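Local coordinates for bifunctional protein PutA (Bdellovibrio bacteriovorus, PDB 5UR2), which probably couples the two oxidation steps from proline to glutamate, pairing a flavin-dependent proline dehydrogenase with an NAD+-dependent L-glutamate gamma-semialdehyde dehydrogenase in one chain, at residues 203-208 against 805-810; 585-590 against 813-818; 774-779 against 817-822. One frame throughout, in Å; residues are numbered along the deposited sequence.

Contact 1. Residues 203-208 against 805-810; sequences YSQIKD and KSIEIH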
ATOM      1  N   TYR B 203       0.587  22.653  43.878  1.00 25.00           N
ATOM      2  CA  TYR B 203       0.438  21.224  44.132  1.00 26.46           C
ATOM      3  C   TYR B 203       0.782  20.472  42.856  1.00 28.33           C
ATOM      4  O   TYR B 203       0.259  20.809  41.791  1.00 29.57           O
ATOM      5  CB  TYR B 203      -0.995  20.898  44.584  1.00 25.46           C
ATOM      6  CG  TYR B 203      -1.294  19.416  44.835  1.00 26.86           C
ATOM      7  CD1 TYR B 203      -0.416  18.611  45.553  1.00 27.38           C
ATOM      8  CD2 TYR B 203      -2.474  18.834  44.365  1.00 20.30           C
ATOM      9  CE1 TYR B 203      -0.706  17.262  45.794  1.00 28.71           C
ATOM     10  CE2 TYR B 203      -2.772  17.489  44.601  1.00 25.79           C
ATOM     11  CZ  TYR B 203      -1.879  16.712  45.310  1.00 29.50           C
ATOM     12  OH  TYR B 203      -2.166  15.391  45.537  1.00 30.89           O
ATOM     13  N   SER B 204       1.621  19.436  42.966  1.00 27.63           N
ATOM     14  CA  SER B 204       2.136  18.766  41.777  1.00 27.54           C
ATOM     15  C   SER B 204       1.345  17.529  41.361  1.00 28.09           C
ATOM     16  O   SER B 204       1.619  16.982  40.284  1.00 26.89           O
ATOM     17  CB  SER B 204       3.596  18.344  41.990  1.00 31.39           C
ATOM     18  OG  SER B 204       3.667  17.179  42.803  1.00 30.95           O
ATOM     19  N   GLN B 205       0.402  17.049  42.178  1.00 27.70           N
ATOM     20  CA  GLN B 205      -0.287  15.794  41.888  1.00 29.46           C
ATOM     21  C   GLN B 205      -1.800  15.963  41.757  1.00 27.39           C
ATOM     22  O   GLN B 205      -2.584  15.154  42.265  1.00 29.34           O
ATOM     23  CB  GLN B 205       0.043  14.740  42.943  1.00 28.45           C
ATOM     24  CG  GLN B 205       1.542  14.482  43.109  1.00 28.30           C
ATOM     25  CD  GLN B 205       2.239  14.050  41.814  1.00 28.43           C
ATOM     26  OE1 GLN B 205       1.809  13.119  41.125  1.00 29.12           O
ATOM     27  NE2 GLN B 205       3.337  14.718  41.497  1.00 28.10           N
ATOM     28  N   ILE B 206      -2.247  16.999  41.053  1.00 26.13           N
ATOM     29  CA  ILE B 206      -3.678  17.128  40.796  1.00 23.97           C
ATOM     30  C   ILE B 206      -4.158  15.945  39.970  1.00 22.81           C
ATOM     31  O   ILE B 206      -3.552  15.587  38.952  1.00 25.51           O
ATOM     32  CB  ILE B 206      -3.978  18.462  40.107  1.00 25.19           C
ATOM     33  CG1 ILE B 206      -3.670  19.612  41.070  1.00 27.10           C
ATOM     34  CG2 ILE B 206      -5.425  18.493  39.624  1.00 17.97           C
ATOM     35  CD1 ILE B 206      -3.713  20.980  40.405  1.00 26.14           C
ATOM     36  N   LYS B 207      -5.264  15.341  40.389  1.00 21.43           N
ATOM     37  CA  LYS B 207      -5.781  14.159  39.712  1.00 21.64           C
ATOM     38  C   LYS B 207      -7.297  14.266  39.674  1.00 22.79           C
ATOM     39  O   LYS B 207      -7.962  14.134  40.706  1.00 30.13           O
ATOM     40  CB  LYS B 207      -5.326  12.883  40.424  1.00 26.25           C
ATOM     41  CG  LYS B 207      -5.857  11.611  39.814  1.00 28.77           C
ATOM     42  CD  LYS B 207      -5.341  11.383  38.383  1.00 29.06           C
ATOM     43  CE  LYS B 207      -5.819  10.016  37.886  1.00 27.04           C
ATOM     44  NZ  LYS B 207      -5.369   9.691  36.532  1.00 25.60           N
ATOM     45  N   ASP B 208      -7.837  14.490  38.483  1.00 17.02           N
ATOM     46  CA  ASP B 208      -9.260  14.782  38.350  1.00 24.21           C
ATOM     47  C   ASP B 208     -10.128  13.609  38.778  1.00 22.84           C
ATOM     48  O   ASP B 208     -11.194  13.811  39.368  1.00 22.30           O
ATOM     49  CB  ASP B 208      -9.586  15.131  36.894  1.00 30.53           C
ATOM     50  CG  ASP B 208      -8.958  14.161  35.898  1.00 42.27           C
ATOM     51  OD1 ASP B 208      -8.597  13.020  36.283  1.00 39.47           O
ATOM     52  OD2 ASP B 208      -8.866  14.527  34.706  1.00 52.86           O
ATOM     53  N   LYS B 805       9.599  11.191  44.029  1.00 30.85           N
ATOM     54  CA  LYS B 805       9.168  11.173  45.431  1.00 32.99           C
ATOM     55  C   LYS B 805       7.704  11.560  45.599  1.00 32.48           C
ATOM     56  O   LYS B 805       7.105  11.239  46.631  1.00 31.19           O
ATOM     57  CB  LYS B 805       9.995  12.130  46.303  1.00 28.16           C
ATOM     58  CG  LYS B 805      11.392  11.673  46.683  1.00 30.40           C
ATOM     59  CD  LYS B 805      12.047  12.725  47.575  1.00 41.55           C
ATOM     60  CE  LYS B 805      13.504  12.395  47.871  1.00 44.47           C
ATOM     61  NZ  LYS B 805      14.191  13.556  48.496  1.00 44.96           N
ATOM     62  N   SER B 806       7.130  12.284  44.640  1.00 30.20           N
ATOM     63  CA  SER B 806       5.802  12.844  44.827  1.00 32.36           C
ATOM     64  C   SER B 806       4.674  11.953  44.316  1.00 31.04           C
ATOM     65  O   SER B 806       3.519  12.205  44.666  1.00 33.35           O
ATOM     66  CB  SER B 806       5.715  14.214  44.147  1.00 33.57           C
ATOM     67  OG  SER B 806       6.740  15.067  44.633  1.00 37.46           O
ATOM     68  N   ILE B 807       4.952  10.941  43.490  1.00 30.21           N
ATOM     69  CA  ILE B 807       3.846  10.185  42.905  1.00 33.29           C
ATOM     70  C   ILE B 807       3.362   9.138  43.897  1.00 31.87           C
ATOM     71  O   ILE B 807       4.132   8.597  44.696  1.00 30.02           O
ATOM     72  CB  ILE B 807       4.218   9.550  41.550  1.00 29.43           C
ATOM     73  CG1 ILE B 807       5.314   8.510  41.710  1.00 27.42           C
ATOM     74  CG2 ILE B 807       4.642  10.643  40.564  1.00 24.86           C
ATOM     75  CD1 ILE B 807       5.614   7.788  40.420  1.00 31.21           C
ATOM     76  N   GLU B 808       2.064   8.855  43.846  1.00 28.33           N
ATOM     77  CA  GLU B 808       1.404   8.036  44.852  1.00 33.19           C
ATOM     78  C   GLU B 808       1.158   6.621  44.334  1.00 33.02           C
ATOM     79  O   GLU B 808       0.775   6.427  43.178  1.00 29.49           O
ATOM     80  CB  GLU B 808       0.082   8.681  45.280  1.00 37.29           C
ATOM     81  CG  GLU B 808       0.237  10.119  45.765  1.00 43.96           C
ATOM     82  CD  GLU B 808      -1.003  10.650  46.463  1.00 46.73           C
ATOM     83  OE1 GLU B 808      -1.564   9.938  47.332  1.00 42.23           O
ATOM     84  OE2 GLU B 808      -1.428  11.773  46.118  1.00 49.33           O
ATOM     85  N   ILE B 809       1.368   5.640  45.204  1.00 31.20           N
ATOM     86  CA  ILE B 809       1.174   4.227  44.891  1.00 32.85           C
ATOM     87  C   ILE B 809      -0.019   3.736  45.705  1.00 29.05           C
ATOM     88  O   ILE B 809      -0.015   3.835  46.937  1.00 29.32           O
ATOM     89  CB  ILE B 809       2.433   3.406  45.209  1.00 32.65           C
ATOM     90  CG1 ILE B 809       3.661   3.968  44.484  1.00 32.20           C
ATOM     91  CG2 ILE B 809       2.230   1.944  44.871  1.00 28.36           C
ATOM     92  CD1 ILE B 809       4.496   4.920  45.333  1.00 33.62           C
ATOM     93  N   HIS B 810      -1.041   3.227  45.032  1.00 27.36           N
ATOM     94  CA  HIS B 810      -2.254   2.784  45.702  1.00 26.86           C
ATOM     95  C   HIS B 810      -2.825   1.572  44.993  1.00 28.90           C
ATOM     96  O   HIS B 810      -2.502   1.315  43.825  1.00 31.26           O
ATOM     97  CB  HIS B 810      -3.334   3.876  45.725  1.00 26.85           C
ATOM     98  CG  HIS B 810      -2.968   5.079  46.519  1.00 25.55           C
ATOM     99  ND1 HIS B 810      -2.842   5.053  47.892  1.00 31.51           N
ATOM    100  CD2 HIS B 810      -2.749   6.360  46.141  1.00 28.04           C
ATOM    101  CE1 HIS B 810      -2.532   6.263  48.323  1.00 31.42           C
ATOM    102  NE2 HIS B 810      -2.468   7.075  47.281  1.00 31.89           N
TER
HETATM  103  O   HOH W   1       0.570  10.829  42.257  1.00 24.12           O

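Contact 2. Residues 585-590 against 813-818; sequences KPWAEA and ENPKAY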
ATOM      1  N   LYS B 585      -4.721  -2.360  36.660  1.00 20.75           N
ATOM      2  CA  LYS B 585      -4.550  -1.200  35.794  1.00 25.41           C
ATOM      3  C   LYS B 585      -5.231   0.016  36.422  1.00 24.49           C
ATOM      4  O   LYS B 585      -6.430  -0.048  36.720  1.00 20.64           O
ATOM      5  CB  LYS B 585      -5.122  -1.516  34.414  1.00 23.29           C
ATOM      6  CG  LYS B 585      -4.278  -2.574  33.683  1.00 33.49           C
ATOM      7  CD  LYS B 585      -4.419  -2.551  32.158  1.00 39.99           C
ATOM      8  CE  LYS B 585      -3.626  -1.454  31.502  1.00 32.45           C
ATOM      9  NZ  LYS B 585      -3.661  -1.588  30.020  1.00 34.43           N
ATOM     10  N   PRO B 586      -4.514   1.123  36.650  1.00 24.95           N
ATOM     11  CA  PRO B 586      -5.169   2.348  37.138  1.00 23.75           C
ATOM     12  C   PRO B 586      -6.248   2.816  36.172  1.00 22.23           C
ATOM     13  O   PRO B 586      -6.220   2.496  34.979  1.00 23.98           O
ATOM     14  CB  PRO B 586      -4.021   3.362  37.213  1.00 27.50           C
ATOM     15  CG  PRO B 586      -2.774   2.515  37.343  1.00 29.69           C
ATOM     16  CD  PRO B 586      -3.050   1.271  36.546  1.00 23.72           C
ATOM     17  N   TRP B 587      -7.207   3.590  36.707  1.00 18.19           N
ATOM     18  CA  TRP B 587      -8.383   4.031  35.948  1.00 25.98           C
ATOM     19  C   TRP B 587      -8.067   4.491  34.523  1.00 22.86           C
ATOM     20  O   TRP B 587      -8.669   4.011  33.555  1.00 22.60           O
ATOM     21  CB  TRP B 587      -9.116   5.172  36.672  1.00 25.63           C
ATOM     22  CG  TRP B 587      -9.868   4.833  37.938  1.00 27.89           C
ATOM     23  CD1 TRP B 587      -9.654   3.776  38.778  1.00 27.58           C
ATOM     24  CD2 TRP B 587     -10.958   5.579  38.500  1.00 24.06           C
ATOM     25  NE1 TRP B 587     -10.547   3.822  39.824  1.00 29.04           N
ATOM     26  CE2 TRP B 587     -11.353   4.922  39.676  1.00 26.63           C
ATOM     27  CE3 TRP B 587     -11.640   6.738  38.114  1.00 28.00           C
ATOM     28  CZ2 TRP B 587     -12.402   5.384  40.474  1.00 24.08           C
ATOM     29  CZ3 TRP B 587     -12.668   7.203  38.917  1.00 28.66           C
ATOM     30  CH2 TRP B 587     -13.044   6.524  40.075  1.00 25.37           C
ATOM     31  N   ALA B 588      -7.168   5.466  34.385  1.00 23.94           N
ATOM     32  CA  ALA B 588      -6.901   6.057  33.074  1.00 23.41           C
ATOM     33  C   ALA B 588      -6.157   5.084  32.164  1.00 24.14           C
ATOM     34  O   ALA B 588      -6.352   5.109  30.943  1.00 29.76           O
ATOM     35  CB  ALA B 588      -6.114   7.363  33.229  1.00 18.48           C
ATOM     36  N   GLU B 589      -5.295   4.236  32.735  1.00 18.44           N
ATOM     37  CA  GLU B 589      -4.632   3.192  31.952  1.00 23.65           C
ATOM     38  C   GLU B 589      -5.635   2.187  31.394  1.00 22.78           C
ATOM     39  O   GLU B 589      -5.597   1.847  30.209  1.00 22.49           O
ATOM     40  CB  GLU B 589      -3.589   2.492  32.819  1.00 23.27           C
ATOM     41  CG  GLU B 589      -2.540   3.451  33.304  1.00 25.61           C
ATOM     42  CD  GLU B 589      -1.648   3.874  32.167  1.00 32.35           C
ATOM     43  OE1 GLU B 589      -0.965   2.995  31.587  1.00 31.09           O
ATOM     44  OE2 GLU B 589      -1.701   5.065  31.798  1.00 35.79           O
ATOM     45  N   ALA B 590      -6.561   1.720  32.237  1.00 23.98           N
ATOM     46  CA  ALA B 590      -7.592   0.803  31.773  1.00 15.31           C
ATOM     47  C   ALA B 590      -8.481   1.459  30.713  1.00 23.70           C
ATOM     48  O   ALA B 590      -8.869   0.810  29.736  1.00 22.95           O
ATOM     49  CB  ALA B 590      -8.431   0.320  32.956  1.00 15.65           C
ATOM     50  N   GLU B 813      -7.951   0.397  42.338  1.00 24.64           N
ATOM     51  CA  GLU B 813      -9.312   0.879  42.507  1.00 29.25           C
ATOM     52  C   GLU B 813      -9.351   2.324  42.977  1.00 24.00           C
ATOM     53  O   GLU B 813     -10.298   3.046  42.661  1.00 26.66           O
ATOM     54  CB  GLU B 813     -10.041  -0.035  43.485  1.00 33.51           C
ATOM     55  CG  GLU B 813     -11.438   0.378  43.839  1.00 38.64           C
ATOM     56  CD  GLU B 813     -12.099  -0.611  44.788  1.00 43.87           C
ATOM     57  OE1 GLU B 813     -11.426  -1.584  45.225  1.00 33.43           O
ATOM     58  OE2 GLU B 813     -13.291  -0.399  45.098  1.00 52.45           O
ATOM     59  N   ASN B 814      -8.332   2.764  43.706  1.00 25.37           N
ATOM     60  CA  ASN B 814      -8.271   4.131  44.232  1.00 27.69           C
ATOM     61  C   ASN B 814      -7.943   5.115  43.114  1.00 27.95           C
ATOM     62  O   ASN B 814      -6.873   5.005  42.508  1.00 19.58           O
ATOM     63  CB  ASN B 814      -7.222   4.199  45.349  1.00 24.15           C
ATOM     64  CG  ASN B 814      -7.176   5.561  46.048  1.00 27.84           C
ATOM     65  OD1 ASN B 814      -7.490   6.600  45.459  1.00 28.93           O
ATOM     66  ND2 ASN B 814      -6.779   5.553  47.319  1.00 21.11           N
ATOM     67  N   PRO B 815      -8.808   6.095  42.822  1.00 18.73           N
ATOM     68  CA  PRO B 815      -8.531   7.015  41.707  1.00 22.92           C
ATOM     69  C   PRO B 815      -7.282   7.864  41.899  1.00 25.95           C
ATOM     70  O   PRO B 815      -6.822   8.467  40.925  1.00 31.63           O
ATOM     71  CB  PRO B 815      -9.790   7.893  41.640  1.00 21.53           C
ATOM     72  CG  PRO B 815     -10.338   7.854  43.048  1.00 22.58           C
ATOM     73  CD  PRO B 815     -10.039   6.449  43.549  1.00 21.25           C
ATOM     74  N   LYS B 816      -6.726   7.936  43.105  1.00 20.71           N
ATOM     75  CA  LYS B 816      -5.508   8.703  43.338  1.00 25.74           C
ATOM     76  C   LYS B 816      -4.241   7.923  42.987  1.00 28.79           C
ATOM     77  O   LYS B 816      -3.139   8.463  43.123  1.00 31.14           O
ATOM     78  CB  LYS B 816      -5.452   9.164  44.804  1.00 33.76           C
ATOM     79  CG  LYS B 816      -4.580  10.387  45.067  1.00 41.22           C
ATOM     80  CD  LYS B 816      -5.139  11.642  44.404  1.00 44.51           C
ATOM     81  CE  LYS B 816      -4.208  12.831  44.571  1.00 47.39           C
ATOM     82  NZ  LYS B 816      -2.959  12.666  43.774  1.00 46.76           N
ATOM     83  N   ALA B 817      -4.352   6.669  42.564  1.00 28.73           N
ATOM     84  CA  ALA B 817      -3.157   5.892  42.254  1.00 30.60           C
ATOM     85  C   ALA B 817      -2.449   6.477  41.032  1.00 30.77           C
ATOM     86  O   ALA B 817      -3.061   6.626  39.971  1.00 19.25           O
ATOM     87  CB  ALA B 817      -3.531   4.436  41.996  1.00 28.02           C
ATOM     88  N   TYR B 818      -1.168   6.834  41.179  1.00 33.88           N
ATOM     89  CA  TYR B 818      -0.359   7.023  39.980  1.00 25.45           C
ATOM     90  C   TYR B 818       0.114   5.670  39.464  1.00 22.92           C
ATOM     91  O   TYR B 818      -0.072   5.352  38.292  1.00 21.47           O
ATOM     92  CB  TYR B 818       0.833   7.945  40.240  1.00 26.35           C
ATOM     93  CG  TYR B 818       1.550   8.371  38.976  1.00 25.54           C
ATOM     94  CD1 TYR B 818       2.484   7.539  38.352  1.00 30.27           C
ATOM     95  CD2 TYR B 818       1.284   9.600  38.396  1.00 28.07           C
ATOM     96  CE1 TYR B 818       3.136   7.938  37.189  1.00 25.71           C
ATOM     97  CE2 TYR B 818       1.920  10.009  37.244  1.00 22.22           C
ATOM     98  CZ  TYR B 818       2.835   9.186  36.634  1.00 24.97           C
ATOM     99  OH  TYR B 818       3.455   9.633  35.482  1.00 24.69           O
TER

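Contact 3. Residues 774-779 against 817-822; sequences GFSGQK and AYMGPV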
ATOM      1  N   GLY B 774       4.469   4.685  34.500  1.00 24.07           N
ATOM      2  CA  GLY B 774       3.134   4.343  34.034  1.00 23.95           C
ATOM      3  C   GLY B 774       2.914   2.839  33.980  1.00 26.00           C
ATOM      4  O   GLY B 774       3.761   2.114  33.451  1.00 26.76           O
ATOM      5  N   PHE B 775       1.786   2.372  34.542  1.00 25.77           N
ATOM      6  CA  PHE B 775       1.460   0.968  34.809  1.00 23.24           C
ATOM      7  C   PHE B 775       2.657   0.252  35.432  1.00 22.74           C
ATOM      8  O   PHE B 775       2.941  -0.915  35.129  1.00 21.42           O
ATOM      9  CB  PHE B 775       0.956   0.244  33.552  1.00 20.85           C
ATOM     10  CG  PHE B 775       0.275  -1.070  33.851  1.00 27.01           C
ATOM     11  CD1 PHE B 775      -0.460  -1.236  35.024  1.00 27.52           C
ATOM     12  CD2 PHE B 775       0.378  -2.146  32.969  1.00 25.01           C
ATOM     13  CE1 PHE B 775      -1.084  -2.467  35.330  1.00 21.74           C
ATOM     14  CE2 PHE B 775      -0.232  -3.373  33.257  1.00 23.02           C
ATOM     15  CZ  PHE B 775      -0.966  -3.534  34.439  1.00 27.56           C
ATOM     16  N   SER B 776       3.362   0.968  36.312  1.00 21.54           N
ATOM     17  CA  SER B 776       4.477   0.419  37.074  1.00 27.44           C
ATOM     18  C   SER B 776       5.532  -0.180  36.150  1.00 26.68           C
ATOM     19  O   SER B 776       6.135  -1.206  36.454  1.00 27.98           O
ATOM     20  CB  SER B 776       3.987  -0.607  38.095  1.00 33.00           C
ATOM     21  OG  SER B 776       3.000  -0.028  38.940  1.00 34.66           O
ATOM     22  N   GLY B 777       5.718   0.450  34.990  1.00 24.53           N
ATOM     23  CA  GLY B 777       6.741   0.030  34.064  1.00 24.82           C
ATOM     24  C   GLY B 777       6.450  -1.268  33.349  1.00 28.14           C
ATOM     25  O   GLY B 777       7.328  -1.776  32.649  1.00 23.05           O
ATOM     26  N   GLN B 778       5.235  -1.804  33.476  1.00 23.44           N
ATOM     27  CA  GLN B 778       4.892  -3.095  32.875  1.00 19.78           C
ATOM     28  C   GLN B 778       4.398  -2.923  31.433  1.00 25.13           C
ATOM     29  O   GLN B 778       3.282  -3.299  31.071  1.00 22.78           O
ATOM     30  CB  GLN B 778       3.849  -3.812  33.730  1.00 23.86           C
ATOM     31  CG  GLN B 778       4.250  -4.028  35.218  1.00 22.99           C
ATOM     32  CD  GLN B 778       3.168  -4.765  36.019  1.00 25.09           C
ATOM     33  OE1 GLN B 778       3.342  -5.932  36.387  1.00 25.85           O
ATOM     34  NE2 GLN B 778       2.040  -4.090  36.269  1.00 28.35           N
ATOM     35  N   LYS B 779       5.258  -2.336  30.601  1.00 26.46           N
ATOM     36  CA  LYS B 779       4.974  -2.134  29.188  1.00 20.90           C
ATOM     37  C   LYS B 779       6.205  -2.500  28.386  1.00 26.19           C
ATOM     38  O   LYS B 779       7.332  -2.306  28.850  1.00 28.74           O
ATOM     39  CB  LYS B 779       4.572  -0.688  28.863  1.00 17.53           C
ATOM     40  CG  LYS B 779       3.425  -0.152  29.707  1.00 20.79           C
ATOM     41  CD  LYS B 779       2.960   1.243  29.265  1.00 18.81           C
ATOM     42  CE  LYS B 779       1.856   1.761  30.230  1.00 17.14           C
ATOM     43  NZ  LYS B 779       1.289   3.086  29.859  1.00 22.53           N
ATOM     44  N   ALA B 817      -4.352   6.669  42.564  1.00 28.73           N
ATOM     45  CA  ALA B 817      -3.157   5.892  42.254  1.00 30.60           C
ATOM     46  C   ALA B 817      -2.449   6.477  41.032  1.00 30.77           C
ATOM     47  O   ALA B 817      -3.061   6.626  39.971  1.00 19.25           O
ATOM     48  CB  ALA B 817      -3.531   4.436  41.996  1.00 28.02           C
ATOM     49  N   TYR B 818      -1.168   6.834  41.179  1.00 33.88           N
ATOM     50  CA  TYR B 818      -0.359   7.023  39.980  1.00 25.45           C
ATOM     51  C   TYR B 818       0.114   5.670  39.464  1.00 22.92           C
ATOM     52  O   TYR B 818      -0.072   5.352  38.292  1.00 21.47           O
ATOM     53  CB  TYR B 818       0.833   7.945  40.240  1.00 26.35           C
ATOM     54  CG  TYR B 818       1.550   8.371  38.976  1.00 25.54           C
ATOM     55  CD1 TYR B 818       2.484   7.539  38.352  1.00 30.27           C
ATOM     56  CD2 TYR B 818       1.284   9.600  38.396  1.00 28.07           C
ATOM     57  CE1 TYR B 818       3.136   7.938  37.189  1.00 25.71           C
ATOM     58  CE2 TYR B 818       1.920  10.009  37.244  1.00 22.22           C
ATOM     59  CZ  TYR B 818       2.835   9.186  36.634  1.00 24.97           C
ATOM     60  OH  TYR B 818       3.455   9.633  35.482  1.00 24.69           O
ATOM     61  N   MET B 819       0.714   4.854  40.323  1.00 20.60           N
ATOM     62  CA  MET B 819       0.955   3.460  39.994  1.00 22.41           C
ATOM     63  C   MET B 819       0.266   2.556  41.011  1.00 26.51           C
ATOM     64  O   MET B 819       0.056   2.937  42.174  1.00 28.50           O
ATOM     65  CB  MET B 819       2.455   3.142  39.894  1.00 24.23           C
ATOM     66  CG  MET B 819       3.329   3.748  40.944  1.00 33.24           C
ATOM     67  SD  MET B 819       5.091   3.441  40.610  1.00 28.76           S
ATOM     68  CE  MET B 819       5.235   1.723  41.081  1.00 31.33           C
ATOM     69  N   GLY B 820      -0.130   1.372  40.540  1.00 22.50           N
ATOM     70  CA  GLY B 820      -0.636   0.322  41.395  1.00 22.08           C
ATOM     71  C   GLY B 820       0.366  -0.807  41.508  1.00 23.32           C
ATOM     72  O   GLY B 820       1.572  -0.595  41.380  1.00 25.45           O
ATOM     73  N   PRO B 821      -0.113  -2.033  41.699  1.00 23.86           N
ATOM     74  CA  PRO B 821       0.789  -3.176  41.894  1.00 24.35           C
ATOM     75  C   PRO B 821       1.264  -3.762  40.567  1.00 23.67           C
ATOM     76  O   PRO B 821       0.734  -3.459  39.506  1.00 22.38           O
ATOM     77  CB  PRO B 821      -0.095  -4.176  42.652  1.00 21.31           C
ATOM     78  CG  PRO B 821      -1.473  -3.944  42.007  1.00 20.68           C
ATOM     79  CD  PRO B 821      -1.535  -2.430  41.720  1.00 20.27           C
ATOM     80  N   VAL B 822       2.282  -4.632  40.642  1.00 25.76           N
ATOM     81  CA  VAL B 822       2.654  -5.423  39.466  1.00 24.67           C
ATOM     82  C   VAL B 822       1.759  -6.660  39.422  1.00 23.56           C
ATOM     83  O   VAL B 822       0.953  -6.883  40.328  1.00 26.47           O
ATOM     84  CB  VAL B 822       4.148  -5.812  39.448  1.00 33.59           C
ATOM     85  CG1 VAL B 822       5.036  -4.577  39.247  1.00 21.10           C
ATOM     86  CG2 VAL B 822       4.533  -6.603  40.713  1.00 22.01           C
TER
HETATM   87  O   HOH W   2      -0.200  -5.042  37.621  1.00 19.44           O

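Contact 1. Residues 203-208 against 805-810
Gln205 and Ser806 meet at the seam between the two enzymes of this bifunctional chain, where a loop of the proline dehydrogenase (beta/alpha)8 barrel rests against the chain leaving a helix in the aldehyde dehydrogenase part. A water links the two sides: Gln205 OE1 accepts a hydrogen bond from it at 2.8 Å, and the same water accepts from Glu808 N at 2.9 Å. The first torsion of the glutamine (chi1 -56°) sets CG beside its backbone N, where CG touches Ser806 O at 3.4 Å, and a bend at the second (chi2 -57°) then turns the amide. At the other end of that amide, NE2 packs on Ser806 CB at 3.6 Å while donating to Ser204 OG at 2.8 Å (157°). Water on OE1 and hydroxyl on NE2 together fix which way the amide is turned. Glu152 ties the two serines from one place, its OE2 bonding Ser204 OG and its backbone N Ser806 OG.

Beside this amide, Tyr203 and Glu808 cross at about a right angle, with OH and OE2 3.7 Å apart. Lys816 serves both, forming a salt bridge with Glu808 OE2 and a weak hydrogen bond with Tyr203 OH. The other carboxylate oxygen, Glu808 OE1, accepts from His810 NE2 at 3.0 Å in a nearly straight bond (172°), met from above the carboxylate plane. Behind this seam Tyr203 packs on Ile217, Leu218 and Arg221 of helix 211-232, the barrel helix after strand 194-197, while segment 805-810 leads on from helix 790-806.

Contact 2. Residues 585-590 against 813-818
Trp587, in the first turn of helix 587-611, lays its indole against the turn around Pro815, so that a helix start and a connecting loop of the aldehyde dehydrogenase fold meet largely through one aromatic side chain. Two different parts of the indole are used. Its NE1 donates to Glu813 O at 3.0 Å, in a bond bent to 140° that reaches the oxygen from above the carbonyl plane. Its six-membered ring offers a face to Pro815, whose CB stands 3.7 Å from the ring centroid and only 7° off the normal, a well-formed CH-pi contact. The first torsion (chi1 -71°) sets CG beside the backbone N and opposite the carbonyl carbon, which extends the ring alongside the proline, the two side chains pointing the same way.

The proline belongs to a type I beta turn from Asn814 to Ala817, closed by Ala817 N donating to Asn814 O at 3.0 Å. An Asx turn is built into it: Asn814 OD1 accepts from Lys816 N at 2.8 Å. With Pro815 at the second position restricting phi, the turn presents the proline ring to the tryptophan, and the Glu813 carbonyl comes from the residue just before it.

Pro586 occupies the N-cap of the helix, and its O accepts from Ala590 N at 2.9 Å. More loosely, its CG comes within 4.0 Å of Tyr818 O, just past the turn. Helix 476-491 adds a further wall to the tryptophan through Met482, Leu483 and Leu486, and the ring of Phe473 meets the indole with the planes steeply inclined. From that same helix, Lys490 makes a salt bridge to the carboxylate of Glu813.

Contact 3. Residues 774-779 against 817-822
Ser776 and Gly820 join two loops of the aldehyde dehydrogenase fold, one of them leading from helix 761-773 to Cys780, the predicted active-site cysteine. The Gln778 side chain lies about 9 Å from that of Cys780, two residues on in the sequence. Phe775, Ser776 and Gly777 all take left-handed backbone conformations, so the chain leaves the right-handed helical geometry of helix 761-773; Gln778 follows as the centre of an inverse gamma turn.

The tight part is centred on two polar side chains. Ser776 OG donates to Gly820 O at 2.9 Å, from above the carbonyl plane. Met819 crowds the same hydroxyl from two points of its chain, CB at 3.4 Å and the methyl CE at 3.6 Å from Ser776 OG; the methionine's bend at its third torsion (chi3 -75°) brings the methyl round to it. Further along, Gln778 crosses Val822 at about a right angle, and its OE1 presses to 3.2 Å from Val822 CB. That oxygen has a weak hydrogen bond to Val823 N.

The loose side lies toward Tyr818, which is partly exposed. Its ring comes no nearer than 4.4 Å, from CE1 to Gly774 N, at an oblique approach, and it also packs on Ile769 and Tyr770 of helix 761-773.

At the Gln778 end, the amide nitrogen lies over a face of the Phe775 ring, offset toward the rim, and donates weakly to Phe775 O. Its stronger link to the opposite loop is through water: Gln778 NE2 donates to a water at 2.8 Å, and that water donates to Pro821 O at 2.6 Å.

Followed from the N terminus, the chain leaves the barrel loop at 203-208, passes the helix start at 585-590 and the loop at 774-779, and only then reaches 805-822, where all three contacts end. Contact 1 closes the longest loop, nearly 600 residues, and joins the two enzyme parts; contacts 2 and 3 close shorter ones within the aldehyde dehydrogenase part. Contact 1 crosses both others, whereas contacts 2 and 3 share Ala817 and Tyr818. Backbone pairing of Glu808 with Tyr818 holds the common stretch together, Lys816 bonds back to Gln205 O, and a salt bridge from Glu589 to Lys779 ties the first segments of contacts 2 and 3.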